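Local coordinates for periplasmic protein-probably involved in high-affinity Fe2+ transport (Escherichia coli F11, PDB 5I0Y), which probably takes part in high-affinity iron transport in the periplasm, binding copper at a site that iron transport requires, at residues 113-118 and 140-145. The protein carries 1 engineered substitution. Numbering follows the deposited sequence.
Sequences TYHIEP and PFDVSY
At the rim of the antiparallel sheet of this mixed beta sandwich, the outermost strand 141-149 pairs with strand 108-117, and Tyr114 with Val143 and Ile116 with Phe141 form two of the hydrogen-bonded pairs between them. Tyr114 N reaches Val143 O at 2.8 Å and Ile116 N reaches Phe141 O at the same length, each returned by a slightly longer bond from the edge strand. The alternating non-hydrogen-bonded pairs put polar side chains on one face. There His115 ND1 donates to Asp142 OD1 at 2.7 Å; the oxygen lies in the ring plane, whereas the nitrogen stands 45° out of the carboxylate plane. Since His115 NE2 also bonds to Thr73 on the next strand, the imidazole links three adjacent strands, which should hold its rotation. Threonine, beta-branched and so suited to a strand, and the small serine paired with it meet through Thr113 OG1 and Ser144 OG, 2.7 Å apart, while Thr113 CG2 rests against the Asp142 carboxylate. The other face is largely apolar, consistent with a sandwich interior, and packs on strands 6-14 and 17-24. Phe141 CG sits between the backbone N and the carbonyl carbon (chi1 69°), which lays the ring alongside Ile116, one face under Ile116 CB, and Ile116 CD1 reaches on to Val143 CG1 at 3.8 Å. Tyr114 and Tyr145 lean obliquely together, CD2 of Tyr114 3.8 Å from CE2 of Tyr145; their hydroxyls bond to the carbonyls of Gln46, the engineered residue, and Leu19, respectively.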
loop_
_atom_site.group_PDB
_atom_site.type_symbol
_atom_site.label_atom_id
_atom_site.label_comp_id
_atom_site.label_asym_id
_atom_site.label_seq_id
_atom_site.Cartn_x
_atom_site.Cartn_y
_atom_site.Cartn_z
ATOM N N THR B 113 18.027 12.809 2.066
ATOM C CA THR B 113 18.207 11.382 2.266
ATOM C C THR B 113 16.891 10.784 2.755
ATOM O O THR B 113 16.273 11.296 3.680
ATOM C CB THR B 113 19.360 11.093 3.237
ATOM O OG1 THR B 113 20.565 11.636 2.682
ATOM C CG2 THR B 113 19.571 9.572 3.456
ATOM N N TYR B 114 16.475 9.709 2.095
ATOM C CA TYR B 114 15.327 8.929 2.538
ATOM C C TYR B 114 15.820 7.700 3.277
ATOM O O TYR B 114 16.683 6.994 2.781
ATOM C CB TYR B 114 14.436 8.531 1.360
ATOM C CG TYR B 114 13.742 9.671 0.644
ATOM C CD1 TYR B 114 13.615 10.946 1.222
ATOM C CD2 TYR B 114 13.155 9.458 -0.609
ATOM C CE1 TYR B 114 12.977 11.970 0.547
ATOM C CE2 TYR B 114 12.496 10.477 -1.275
ATOM C CZ TYR B 114 12.414 11.730 -0.697
ATOM O OH TYR B 114 11.746 12.765 -1.324
ATOM N N HIS B 115 15.259 7.466 4.461
ATOM C CA HIS B 115 15.582 6.304 5.313
ATOM C C HIS B 115 14.459 5.322 5.199
ATOM O O HIS B 115 13.345 5.617 5.643
ATOM C CB HIS B 115 15.757 6.742 6.768
ATOM C CG HIS B 115 16.609 7.983 6.935
ATOM N ND1 HIS B 115 17.940 7.981 6.695
ATOM C CD2 HIS B 115 16.280 9.279 7.326
ATOM C CE1 HIS B 115 18.438 9.206 6.924
ATOM N NE2 HIS B 115 17.425 10.007 7.309
ATOM N N ILE B 116 14.720 4.176 4.565
ATOM C CA ILE B 116 13.652 3.250 4.158
ATOM C C ILE B 116 13.710 1.929 4.920
ATOM O O ILE B 116 14.768 1.296 5.026
ATOM C CB ILE B 116 13.736 3.009 2.643
ATOM C CG1 ILE B 116 13.674 4.359 1.939
ATOM C CG2 ILE B 116 12.574 2.143 2.158
ATOM C CD1 ILE B 116 13.880 4.292 0.458
ATOM N N GLU B 117 12.559 1.508 5.435
ATOM C CA GLU B 117 12.433 0.219 6.108
ATOM C C GLU B 117 11.414 -0.627 5.354
ATOM O O GLU B 117 10.449 -0.085 4.810
ATOM C CB GLU B 117 11.992 0.421 7.562
ATOM C CG GLU B 117 13.124 0.929 8.437
ATOM C CD GLU B 117 12.631 1.495 9.748
ATOM O OE1 GLU B 117 11.792 2.419 9.724
ATOM O OE2 GLU B 117 13.089 1.033 10.813
ATOM N N PRO B 118 11.628 -1.951 5.301
ATOM C CA PRO B 118 10.827 -2.826 4.451
ATOM C C PRO B 118 9.401 -3.050 4.970
ATOM O O PRO B 118 9.086 -2.716 6.112
ATOM C CB PRO B 118 11.633 -4.137 4.434
ATOM C CG PRO B 118 12.299 -4.137 5.774
ATOM C CD PRO B 118 12.691 -2.705 5.999
ATOM N N PRO B 140 16.994 -2.361 6.147
ATOM C CA PRO B 140 16.786 -0.917 6.016
ATOM C C PRO B 140 17.989 -0.238 5.341
ATOM O O PRO B 140 19.144 -0.655 5.524
ATOM C CB PRO B 140 16.609 -0.447 7.471
ATOM C CG PRO B 140 16.092 -1.649 8.200
ATOM C CD PRO B 140 16.745 -2.828 7.528
ATOM N N PHE B 141 17.723 0.785 4.544
ATOM C CA PHE B 141 18.780 1.456 3.801
ATOM C C PHE B 141 18.402 2.897 3.534
ATOM O O PHE B 141 17.205 3.287 3.595
ATOM C CB PHE B 141 19.087 0.721 2.492
ATOM C CG PHE B 141 17.979 0.808 1.455
ATOM C CD1 PHE B 141 18.066 1.708 0.396
ATOM C CD2 PHE B 141 16.860 -0.029 1.525
ATOM C CE1 PHE B 141 17.055 1.800 -0.551
ATOM C CE2 PHE B 141 15.846 0.059 0.567
ATOM C CZ PHE B 141 15.952 0.970 -0.470
ATOM N N ASP B 142 19.422 3.678 3.198
ATOM C CA ASP B 142 19.269 5.056 2.776
ATOM C C ASP B 142 19.441 5.213 1.274
ATOM O O ASP B 142 20.195 4.481 0.633
ATOM C CB ASP B 142 20.342 5.938 3.424
ATOM C CG ASP B 142 20.070 6.264 4.883
ATOM O OD1 ASP B 142 19.019 5.876 5.444
ATOM O OD2 ASP B 142 20.922 6.950 5.475
ATOM N N VAL B 143 18.760 6.213 0.740
ATOM C CA VAL B 143 19.023 6.686 -0.603
ATOM C C VAL B 143 19.085 8.208 -0.580
ATOM O O VAL B 143 18.296 8.857 0.116
ATOM C CB VAL B 143 17.968 6.171 -1.594
ATOM C CG1 VAL B 143 16.556 6.451 -1.098
ATOM C CG2 VAL B 143 18.210 6.782 -2.948
ATOM N N SER B 144 20.061 8.772 -1.291
ATOM C CA SER B 144 20.257 10.229 -1.299
ATOM C C SER B 144 20.121 10.884 -2.659
ATOM O O SER B 144 20.348 10.247 -3.706
ATOM C CB SER B 144 21.620 10.588 -0.726
ATOM O OG SER B 144 21.686 10.228 0.640
ATOM N N TYR B 145 19.763 12.169 -2.618
ATOM C CA TYR B 145 19.451 12.956 -3.817
ATOM C C TYR B 145 20.014 14.342 -3.629
ATOM O O TYR B 145 19.990 14.860 -2.517
ATOM C CB TYR B 145 17.921 13.066 -4.006
ATOM C CG TYR B 145 17.252 11.721 -4.070
ATOM C CD1 TYR B 145 17.187 11.021 -5.269
ATOM C CD2 TYR B 145 16.722 11.132 -2.933
ATOM C CE1 TYR B 145 16.604 9.763 -5.337
ATOM C CE2 TYR B 145 16.122 9.889 -2.989
ATOM C CZ TYR B 145 16.077 9.207 -4.189
ATOM O OH TYR B 145 15.488 7.971 -4.257
#